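Local coordinates for protein oxidoreductase, 2OG-Fe(II) oxygenase family (Burkholderia pseudomallei, PDB 6N1F) that binds an iron ion and probably works as an oxidoreductase of the iron- and 2-oxoglutarate-dependent oxygenase type, at residues A[86-96]-A[139-150]; A[157-165]-A[229-237]. All coordinates share one frame; numbering follows the deposited sequence.

In the fold
In this worked example of an oxygenase built on a double-stranded beta-helix, one contact lays down sheet and the other ties together two loops, one of which carries an iron ligand at its start. Interaction 1 pairs two strands of the larger sheet; the side chain of Asn144 is about 7 Å from the bound Fe (III) ion. Interaction 2 begins with Asp157, which binds the iron together with His155 and His209. The centres of the two contacts are about 19 Å apart, yet Asp96 OD2 is 2.6 Å from Tyr164 OH, and Arg139 NH1 is 2.6 Å from Gly231 O, both probable hydrogen bonds. The Asp96-Arg139 pair thus joins the paired strands to the loops of 157-165 and 229-237.

Interaction 1 (A[86-96]-A[139-150]); sequences HDIYVRRIMVD and RRCQINRMLKDS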
loop_
_atom_site.group_PDB
_atom_site.type_symbol
_atom_site.label_atom_id
_atom_site.label_comp_id
_atom_site.label_asym_id
_atom_site.label_seq_id
_atom_site.Cartn_x
_atom_site.Cartn_y
_atom_site.Cartn_z
ATOM N N HIS A 86 8.340 -16.426 -12.711
ATOM C CA HIS A 86 6.996 -16.037 -12.286
ATOM C C HIS A 86 6.730 -16.371 -10.819
ATOM O O HIS A 86 6.263 -17.464 -10.512
ATOM C CB HIS A 86 5.940 -16.731 -13.147
ATOM C CG HIS A 86 5.920 -16.286 -14.575
ATOM N ND1 HIS A 86 5.152 -16.912 -15.535
ATOM C CD2 HIS A 86 6.563 -15.277 -15.207
ATOM C CE1 HIS A 86 5.328 -16.310 -16.698
ATOM N NE2 HIS A 86 6.178 -15.315 -16.525
ATOM N N ASP A 87 7.008 -15.440 -9.907
ATOM C CA ASP A 87 6.712 -15.683 -8.503
ATOM C C ASP A 87 5.886 -14.577 -7.854
ATOM O O ASP A 87 5.626 -14.647 -6.645
ATOM C CB ASP A 87 8.009 -15.915 -7.707
ATOM C CG ASP A 87 9.012 -14.805 -7.894
ATOM O OD1 ASP A 87 8.657 -13.798 -8.544
ATOM O OD2 ASP A 87 10.153 -14.948 -7.392
ATOM N N ILE A 88 5.450 -13.577 -8.614
ATOM C CA ILE A 88 4.497 -12.582 -8.139
ATOM C C ILE A 88 3.376 -12.474 -9.160
ATOM O O ILE A 88 3.637 -12.326 -10.360
ATOM C CB ILE A 88 5.164 -11.212 -7.910
ATOM C CG1 ILE A 88 6.195 -11.329 -6.804
ATOM C CG2 ILE A 88 4.135 -10.195 -7.529
ATOM C CD1 ILE A 88 6.796 -10.030 -6.410
ATOM N N TYR A 89 2.135 -12.570 -8.688
ATOM C CA TYR A 89 0.951 -12.470 -9.531
ATOM C C TYR A 89 0.134 -11.259 -9.099
ATOM O O TYR A 89 -0.125 -11.073 -7.904
ATOM C CB TYR A 89 0.120 -13.753 -9.454
ATOM C CG TYR A 89 0.749 -14.910 -10.197
ATOM C CD1 TYR A 89 0.429 -15.167 -11.521
ATOM C CD2 TYR A 89 1.682 -15.728 -9.579
ATOM C CE1 TYR A 89 1.008 -16.218 -12.209
ATOM C CE2 TYR A 89 2.272 -16.777 -10.252
ATOM C CZ TYR A 89 1.932 -17.019 -11.567
ATOM O OH TYR A 89 2.519 -18.067 -12.232
ATOM N N VAL A 90 -0.269 -10.444 -10.073
ATOM C CA VAL A 90 -0.841 -9.124 -9.832
ATOM C C VAL A 90 -2.260 -9.086 -10.392
ATOM O O VAL A 90 -2.495 -9.501 -11.535
ATOM C CB VAL A 90 0.041 -8.023 -10.455
ATOM C CG1 VAL A 90 -0.600 -6.658 -10.313
ATOM C CG2 VAL A 90 1.410 -8.016 -9.783
ATOM N N ARG A 91 -3.199 -8.599 -9.580
ATOM C CA ARG A 91 -4.583 -8.359 -9.988
ATOM C C ARG A 91 -4.823 -6.858 -9.982
ATOM O O ARG A 91 -4.943 -6.250 -8.916
ATOM C CB ARG A 91 -5.557 -9.072 -9.054
ATOM C CG ARG A 91 -5.730 -10.523 -9.382
ATOM C CD ARG A 91 -6.152 -11.317 -8.168
ATOM N NE ARG A 91 -6.695 -12.617 -8.553
ATOM C CZ ARG A 91 -7.014 -13.577 -7.695
ATOM N NH1 ARG A 91 -6.837 -13.385 -6.401
ATOM N NH2 ARG A 91 -7.513 -14.727 -8.130
ATOM N N ARG A 92 -4.885 -6.261 -11.161
ATOM C CA ARG A 92 -4.969 -4.814 -11.249
ATOM C C ARG A 92 -6.393 -4.326 -11.004
ATOM O O ARG A 92 -7.370 -4.933 -11.448
ATOM C CB ARG A 92 -4.468 -4.340 -12.610
ATOM C CG ARG A 92 -3.103 -4.862 -12.924
ATOM C CD ARG A 92 -2.406 -4.046 -13.985
ATOM N NE ARG A 92 -1.122 -4.656 -14.312
ATOM C CZ ARG A 92 -0.020 -4.504 -13.586
ATOM N NH1 ARG A 92 -0.043 -3.747 -12.495
ATOM N NH2 ARG A 92 1.102 -5.104 -13.951
ATOM N N ILE A 93 -6.495 -3.242 -10.251
ATOM C CA ILE A 93 -7.745 -2.539 -10.022
ATOM C C ILE A 93 -7.746 -1.192 -10.732
ATOM O O ILE A 93 -8.695 -0.844 -11.438
ATOM C CB ILE A 93 -7.994 -2.371 -8.507
ATOM C CG1 ILE A 93 -8.423 -3.713 -7.894
ATOM C CG2 ILE A 93 -9.035 -1.292 -8.246
ATOM C CD1 ILE A 93 -7.812 -4.028 -6.505
HETATM N N MSE A 94 -6.670 -0.438 -10.577
HETATM C CA MSE A 94 -6.482 0.817 -11.277
HETATM C C MSE A 94 -5.054 0.960 -11.804
HETATM O O MSE A 94 -4.104 0.701 -11.061
HETATM C CB MSE A 94 -6.806 1.956 -10.342
HETATM C CG MSE A 94 -6.460 3.295 -10.865
HETATM SE SE MSE A 94 -7.669 4.526 -10.006
HETATM C CE MSE A 94 -9.238 4.243 -11.107
ATOM N N VAL A 95 -4.903 1.377 -13.067
ATOM C CA VAL A 95 -3.596 1.537 -13.695
ATOM C C VAL A 95 -3.309 3.023 -13.883
ATOM O O VAL A 95 -4.216 3.854 -13.962
ATOM C CB VAL A 95 -3.501 0.791 -15.044
ATOM C CG1 VAL A 95 -3.820 -0.684 -14.878
ATOM C CG2 VAL A 95 -4.420 1.423 -16.067
ATOM N N ASP A 96 -2.012 3.354 -13.987
ATOM C CA ASP A 96 -1.547 4.744 -14.026
ATOM C C ASP A 96 -0.291 4.848 -14.904
ATOM O O ASP A 96 0.812 5.136 -14.438
ATOM C CB ASP A 96 -1.278 5.263 -12.611
ATOM C CG ASP A 96 -0.987 6.748 -12.581
ATOM O OD1 ASP A 96 -1.303 7.429 -13.576
ATOM O OD2 ASP A 96 -0.438 7.232 -11.568
ATOM N N ARG A 139 -4.609 7.000 -7.409
ATOM C CA ARG A 139 -4.187 6.941 -8.803
ATOM C C ARG A 139 -3.883 5.532 -9.287
ATOM O O ARG A 139 -3.958 5.273 -10.491
ATOM C CB ARG A 139 -2.941 7.805 -9.019
ATOM C CG ARG A 139 -3.202 9.302 -9.104
ATOM C CD ARG A 139 -1.948 10.038 -9.554
ATOM N NE ARG A 139 -1.626 9.811 -10.959
ATOM C CZ ARG A 139 -1.997 10.624 -11.947
ATOM N NH1 ARG A 139 -2.708 11.715 -11.682
ATOM N NH2 ARG A 139 -1.657 10.352 -13.199
ATOM N N ARG A 140 -3.503 4.627 -8.395
ATOM C CA ARG A 140 -3.090 3.293 -8.788
ATOM C C ARG A 140 -3.462 2.360 -7.656
ATOM O O ARG A 140 -3.422 2.752 -6.493
ATOM C CB ARG A 140 -1.579 3.241 -9.091
ATOM C CG ARG A 140 -1.025 1.850 -9.292
ATOM C CD ARG A 140 0.398 1.877 -9.817
ATOM N NE ARG A 140 0.943 0.529 -9.936
ATOM C CZ ARG A 140 2.010 0.215 -10.665
ATOM N NH1 ARG A 140 2.644 1.157 -11.350
ATOM N NH2 ARG A 140 2.438 -1.043 -10.717
ATOM N N CYS A 141 -3.841 1.131 -8.000
ATOM C CA CYS A 141 -4.345 0.185 -7.014
ATOM C C CYS A 141 -4.285 -1.222 -7.590
ATOM O O CYS A 141 -4.758 -1.453 -8.706
ATOM C CB CYS A 141 -5.778 0.545 -6.618
ATOM S SG CYS A 141 -6.526 -0.589 -5.431
ATOM N N GLN A 142 -3.704 -2.157 -6.838
ATOM C CA GLN A 142 -3.574 -3.530 -7.311
ATOM C C GLN A 142 -3.357 -4.468 -6.127
ATOM O O GLN A 142 -2.952 -4.051 -5.038
ATOM C CB GLN A 142 -2.425 -3.664 -8.323
ATOM C CG GLN A 142 -1.040 -3.487 -7.685
ATOM C CD GLN A 142 0.052 -3.283 -8.691
ATOM O OE1 GLN A 142 -0.025 -2.384 -9.529
ATOM N NE2 GLN A 142 1.093 -4.122 -8.623
ATOM N N ILE A 143 -3.646 -5.748 -6.362
ATOM C CA ILE A 143 -3.386 -6.819 -5.407
ATOM C C ILE A 143 -2.115 -7.530 -5.857
ATOM O O ILE A 143 -2.038 -7.995 -7.003
ATOM C CB ILE A 143 -4.557 -7.815 -5.329
ATOM C CG1 ILE A 143 -5.897 -7.108 -5.128
ATOM C CG2 ILE A 143 -4.341 -8.783 -4.198
ATOM C CD1 ILE A 143 -6.136 -6.704 -3.724
ATOM N N ASN A 144 -1.117 -7.605 -4.968
ATOM C CA ASN A 144 0.130 -8.317 -5.234
ATOM C C ASN A 144 0.122 -9.622 -4.463
ATOM O O ASN A 144 0.045 -9.614 -3.231
ATOM C CB ASN A 144 1.347 -7.498 -4.821
ATOM C CG ASN A 144 1.573 -6.324 -5.714
ATOM O OD1 ASN A 144 1.081 -6.285 -6.842
ATOM N ND2 ASN A 144 2.330 -5.354 -5.229
ATOM N N ARG A 145 0.233 -10.735 -5.178
ATOM C CA ARG A 145 0.272 -12.055 -4.565
ATOM C C ARG A 145 1.688 -12.610 -4.706
ATOM O O ARG A 145 2.104 -13.018 -5.799
ATOM C CB ARG A 145 -0.771 -12.963 -5.203
ATOM C CG ARG A 145 -0.797 -14.365 -4.639
ATOM C CD ARG A 145 -1.982 -15.120 -5.199
ATOM N NE ARG A 145 -1.747 -16.556 -5.204
ATOM C CZ ARG A 145 -1.330 -17.237 -6.263
ATOM N NH1 ARG A 145 -1.102 -16.612 -7.415
ATOM N NH2 ARG A 145 -1.139 -18.545 -6.171
HETATM N N MSE A 146 2.424 -12.623 -3.601
HETATM C CA MSE A 146 3.841 -12.949 -3.629
HETATM C C MSE A 146 4.064 -14.354 -3.108
HETATM O O MSE A 146 3.670 -14.677 -1.980
HETATM C CB MSE A 146 4.651 -11.936 -2.800
HETATM C CG MSE A 146 4.528 -10.487 -3.266
HETATM SE SE MSE A 146 5.587 -9.307 -2.122
HETATM C CE MSE A 146 7.374 -10.005 -2.460
ATOM N N LEU A 147 4.682 -15.186 -3.936
ATOM C CA LEU A 147 4.884 -16.580 -3.599
ATOM C C LEU A 147 6.212 -16.758 -2.867
ATOM O O LEU A 147 7.021 -15.831 -2.768
ATOM C CB LEU A 147 4.840 -17.428 -4.867
ATOM C CG LEU A 147 3.598 -17.195 -5.714
ATOM C CD1 LEU A 147 3.665 -18.043 -6.966
ATOM C CD2 LEU A 147 2.358 -17.510 -4.920
ATOM N N LYS A 148 6.431 -17.973 -2.352
ATOM C CA LYS A 148 7.652 -18.269 -1.613
ATOM C C LYS A 148 8.874 -17.946 -2.455
ATOM O O LYS A 148 8.934 -18.301 -3.635
ATOM C CB LYS A 148 7.684 -19.738 -1.207
ATOM C CG LYS A 148 8.808 -20.097 -0.265
ATOM C CD LYS A 148 8.672 -21.544 0.202
ATOM C CE LYS A 148 9.935 -22.027 0.904
ATOM N NZ LYS A 148 11.157 -21.610 0.171
ATOM N N ASP A 149 9.833 -17.247 -1.845
ATOM C CA ASP A 149 11.131 -16.857 -2.401
ATOM C C ASP A 149 11.015 -15.649 -3.323
ATOM O O ASP A 149 12.024 -15.223 -3.886
ATOM C CB ASP A 149 11.828 -18.002 -3.151
ATOM C CG ASP A 149 12.103 -19.184 -2.260
ATOM O OD1 ASP A 149 12.721 -18.990 -1.189
ATOM O OD2 ASP A 149 11.684 -20.302 -2.617
ATOM N N SER A 150 9.832 -15.078 -3.490
ATOM C CA SER A 150 9.736 -13.794 -4.160
ATOM C C SER A 150 10.196 -12.670 -3.227
ATOM O O SER A 150 10.286 -12.829 -2.007
ATOM C CB SER A 150 8.298 -13.544 -4.622
ATOM O OG SER A 150 7.414 -13.517 -3.514
HETATM O O HOH W 1 -1.845 -1.228 -11.237
#
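Val90 lays its CG1 methyl 3.5 Å from Gln142 NE2, in an antiparallel pairing that shows how polar side chains can be linked along one face of a sheet. On that face Gln142 points the same way as Arg92, their amide and guanidinium planes 74° apart. With CG between the backbone N and the carbonyl carbon (chi1 69°), the Gln142 amide runs along the sheet and is gripped at both ends. NE2 gives a straight bond to a lone pair of Asn144 OD1, 2.8 Å away, while OE1 accepts NE and NH2 of Arg140 from one side of the amide plane. A water bridges Gln142 OE1 to Met94 O and probably helps to hold the amide's rotation. Further along the same face, Ile88 CD1 packs alongside Met146 CG at 3.9 Å.

The reverse face carries Tyr89 side by side with Arg145, ring and guanidinium planes 45° apart and Arg145 NH1 3.6 Å from Tyr89 CD2; Leu147 CD1 lies at the ring edge. Where the chain turns at Ile93, a classic beta bulge lets both Ile93 N and Met94 N bond to Cys141 O. Ile93 CD1 then reaches 3.8 Å from Cys141 SG. Beyond the bulge Arg139 grips Asp96 side-on in a salt bridge, NE to OD2 at 2.9 Å and NH2 to OD1 at 3.0 Å. Asp96 OD2 also bonds to Tyr164 OH, and Arg139 NH1 to Gly231 O.

Strand 88-92 lies between 139-147 and edge strand 75-76, whose Glu75 pairs with Arg92 NE. Strand 218-227 flanks 139-147 on its other edge, and helix 109-117 packs on Ile93, Met94 and Cys141.

Interaction 2 (A[157-165]-A[229-237]); sequences DAASNPDYE and HNGANRRAA. With FE (Fe (III) ion), chain E.
Asn161 and Asn233 meet where two loops without regular strand pairing pass, the CA atoms of Asn161 and Arg235 5.5 Å apart and the first loop making a type I turn from Asn161 to Tyr164. The contact illustrates how side-chain amides can join such loops. Asn161 and Asn233 stack their amides, planes 25° apart, and slide past each other in opposite directions, with Asn161 CG 3.3 Å from Asn233 CG. With CG anti to the backbone N (chi1 -175°), the Asn161 amide is carried over that of Asn233. Each closes an Asx turn in its own loop: Asn161 OD1 accepts Asp163 N, Asn233 OD1 accepts Arg235 N.

Ser160 O is the shared acceptor. Asn233 ND2 reaches it at 3.0 Å and Arg235 NE at 2.8 Å, from opposite faces of the carbonyl plane; Arg235 NH2 adds a weak bond. To place NE there the Arg235 chain bends twice, passing its CG close to Ala159 O. At the outer end Arg234 crosses Asp163 at about a right angle and forms a salt bridge, NH2 meeting the syn side of OD1 at 2.9 Å. On the inner side, the CB of Asn161 sits over the centre of the Tyr164 ring.

Asp157, at the start of the first loop, binds the iron through OD1 at 2.2 Å, and His155, His209 and a water also bind the metal. The loop 157-165 leads from strand 152-153 into strand 166-171, while 229-237 follows strand 218-227. Both loops lie against strand 137-147, whose Arg139 touches Asn161 and bonds through NH1 to the carbonyl oxygens of His229 and Gly231.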
loop_
_atom_site.group_PDB
_atom_site.type_symbol
_atom_site.label_atom_id
_atom_site.label_comp_id
_atom_site.label_asym_id
_atom_site.label_seq_id
_atom_site.Cartn_x
_atom_site.Cartn_y
_atom_site.Cartn_z
ATOM N N ASP A 157 8.839 4.510 -5.381
ATOM C CA ASP A 157 7.533 4.597 -6.025
ATOM C C ASP A 157 7.433 5.834 -6.899
ATOM O O ASP A 157 6.801 5.798 -7.959
ATOM C CB ASP A 157 6.426 4.595 -4.974
ATOM C CG ASP A 157 6.218 3.228 -4.350
ATOM O OD1 ASP A 157 6.561 2.216 -5.007
ATOM O OD2 ASP A 157 5.702 3.169 -3.209
ATOM N N ALA A 158 8.071 6.926 -6.484
ATOM C CA ALA A 158 8.083 8.140 -7.286
ATOM C C ALA A 158 8.616 7.912 -8.698
ATOM O O ALA A 158 8.335 8.719 -9.590
ATOM C CB ALA A 158 8.908 9.210 -6.573
ATOM N N ALA A 159 9.374 6.836 -8.927
ATOM C CA ALA A 159 9.882 6.563 -10.268
ATOM C C ALA A 159 8.759 6.218 -11.242
ATOM O O ALA A 159 8.862 6.520 -12.436
ATOM C CB ALA A 159 10.909 5.434 -10.226
ATOM N N SER A 160 7.691 5.576 -10.759
ATOM C CA SER A 160 6.543 5.309 -11.623
ATOM C C SER A 160 5.754 6.583 -11.898
ATOM O O SER A 160 5.218 6.765 -12.997
ATOM C CB SER A 160 5.637 4.256 -10.990
ATOM O OG SER A 160 6.313 3.023 -10.870
ATOM N N ASN A 161 5.672 7.470 -10.912
ATOM C CA ASN A 161 4.922 8.712 -11.028
ATOM C C ASN A 161 5.465 9.686 -9.989
ATOM O O ASN A 161 5.319 9.450 -8.784
ATOM C CB ASN A 161 3.427 8.451 -10.836
ATOM C CG ASN A 161 2.563 9.688 -11.074
ATOM O OD1 ASN A 161 2.985 10.819 -10.833
ATOM N ND2 ASN A 161 1.343 9.470 -11.543
ATOM N N PRO A 162 6.098 10.784 -10.415
ATOM C CA PRO A 162 6.716 11.706 -9.450
ATOM C C PRO A 162 5.728 12.411 -8.541
ATOM O O PRO A 162 6.164 13.106 -7.618
ATOM C CB PRO A 162 7.433 12.718 -10.354
ATOM C CG PRO A 162 6.620 12.717 -11.602
ATOM C CD PRO A 162 6.210 11.283 -11.796
ATOM N N ASP A 163 4.425 12.267 -8.767
ATOM C CA ASP A 163 3.417 12.943 -7.961
ATOM C C ASP A 163 2.798 12.046 -6.896
ATOM O O ASP A 163 1.921 12.501 -6.161
ATOM C CB ASP A 163 2.314 13.515 -8.865
ATOM C CG ASP A 163 2.843 14.534 -9.854
ATOM O OD1 ASP A 163 3.542 15.480 -9.431
ATOM O OD2 ASP A 163 2.576 14.386 -11.066
ATOM N N TYR A 164 3.222 10.790 -6.789
ATOM C CA TYR A 164 2.749 9.953 -5.691
ATOM C C TYR A 164 3.308 10.482 -4.379
ATOM O O TYR A 164 4.528 10.599 -4.227
ATOM C CB TYR A 164 3.186 8.508 -5.886
ATOM C CG TYR A 164 2.501 7.741 -6.983
ATOM C CD1 TYR A 164 1.352 8.210 -7.584
ATOM C CD2 TYR A 164 3.014 6.525 -7.404
ATOM C CE1 TYR A 164 0.734 7.485 -8.585
ATOM C CE2 TYR A 164 2.407 5.798 -8.388
ATOM C CZ TYR A 164 1.275 6.275 -8.979
ATOM O OH TYR A 164 0.688 5.522 -9.966
ATOM N N GLU A 165 2.431 10.794 -3.422
ATOM C CA GLU A 165 2.871 11.274 -2.115
ATOM C C GLU A 165 2.844 10.202 -1.043
ATOM O O GLU A 165 3.689 10.194 -0.146
ATOM C CB GLU A 165 1.998 12.427 -1.642
ATOM C CG GLU A 165 2.340 13.763 -2.198
ATOM C CD GLU A 165 1.499 14.827 -1.552
ATOM O OE1 GLU A 165 0.846 15.592 -2.290
ATOM O OE2 GLU A 165 1.471 14.867 -0.301
ATOM N N HIS A 229 -2.476 15.268 -7.511
ATOM C CA HIS A 229 -2.618 15.510 -8.938
ATOM C C HIS A 229 -3.500 14.432 -9.539
ATOM O O HIS A 229 -3.239 13.240 -9.360
ATOM C CB HIS A 229 -1.250 15.514 -9.628
ATOM C CG HIS A 229 -1.307 15.822 -11.091
ATOM N ND1 HIS A 229 -1.900 16.963 -11.591
ATOM C CD2 HIS A 229 -0.826 15.148 -12.163
ATOM C CE1 HIS A 229 -1.786 16.975 -12.908
ATOM N NE2 HIS A 229 -1.142 15.883 -13.280
ATOM N N ASN A 230 -4.544 14.847 -10.250
ATOM C CA ASN A 230 -5.377 13.906 -10.977
ATOM C C ASN A 230 -5.209 14.024 -12.486
ATOM O O ASN A 230 -5.896 13.316 -13.227
ATOM C CB ASN A 230 -6.849 14.084 -10.589
ATOM C CG ASN A 230 -7.631 12.778 -10.649
ATOM O OD1 ASN A 230 -7.071 11.688 -10.483
ATOM N ND2 ASN A 230 -8.934 12.884 -10.877
ATOM N N GLY A 231 -4.310 14.880 -12.959
ATOM C CA GLY A 231 -4.009 14.927 -14.371
ATOM C C GLY A 231 -3.128 13.760 -14.785
ATOM O O GLY A 231 -2.953 12.772 -14.068
ATOM N N ALA A 232 -2.552 13.891 -15.973
ATOM C CA ALA A 232 -1.763 12.799 -16.516
ATOM C C ALA A 232 -0.483 12.591 -15.711
ATOM O O ALA A 232 0.059 13.519 -15.098
ATOM C CB ALA A 232 -1.427 13.052 -17.983
ATOM N N ASN A 233 -0.012 11.346 -15.706
ATOM C CA ASN A 233 1.249 10.986 -15.071
ATOM C C ASN A 233 2.396 11.747 -15.723
ATOM O O ASN A 233 2.719 11.509 -16.891
ATOM C CB ASN A 233 1.472 9.473 -15.170
ATOM C CG ASN A 233 2.629 8.991 -14.318
ATOM O OD1 ASN A 233 3.584 9.726 -14.073
ATOM N ND2 ASN A 233 2.551 7.742 -13.866
ATOM N N ARG A 234 3.020 12.661 -14.982
ATOM C CA ARG A 234 4.098 13.426 -15.606
ATOM C C ARG A 234 5.379 12.612 -15.811
ATOM O O ARG A 234 6.389 13.205 -16.223
ATOM C CB ARG A 234 4.408 14.683 -14.791
ATOM C CG ARG A 234 3.346 15.768 -14.895
ATOM C CD ARG A 234 3.905 17.159 -14.570
ATOM N NE ARG A 234 4.828 17.157 -13.437
ATOM C CZ ARG A 234 4.470 16.901 -12.185
ATOM N NH1 ARG A 234 3.213 16.610 -11.908
ATOM N NH2 ARG A 234 5.366 16.922 -11.210
ATOM N N ARG A 235 5.416 11.309 -15.548
ATOM C CA ARG A 235 6.564 10.513 -15.958
ATOM C C ARG A 235 6.523 10.318 -17.469
ATOM O O ARG A 235 5.512 9.872 -18.020
ATOM C CB ARG A 235 6.572 9.166 -15.245
ATOM C CG ARG A 235 7.934 8.481 -15.231
ATOM C CD ARG A 235 7.857 7.104 -15.858
ATOM N NE ARG A 235 6.695 6.363 -15.377
ATOM C CZ ARG A 235 6.434 5.100 -15.696
ATOM N NH1 ARG A 235 7.261 4.438 -16.498
ATOM N NH2 ARG A 235 5.350 4.500 -15.214
ATOM N N ALA A 236 7.619 10.665 -18.135
ATOM C CA ALA A 236 7.660 10.608 -19.589
ATOM C C ALA A 236 7.451 9.183 -20.085
ATOM O O ALA A 236 8.056 8.235 -19.574
ATOM C CB ALA A 236 8.995 11.154 -20.096
ATOM N N ALA A 237 6.584 9.038 -21.080
ATOM C CA ALA A 237 6.312 7.740 -21.686
ATOM C C ALA A 237 7.330 7.429 -22.776
ATOM O O ALA A 237 8.381 6.847 -22.507
ATOM C CB ALA A 237 4.900 7.705 -22.253
HETATM FE FE FE E . 6.656 0.490 -3.682
HETATM O O HOH W 2 6.321 -1.886 -2.911
#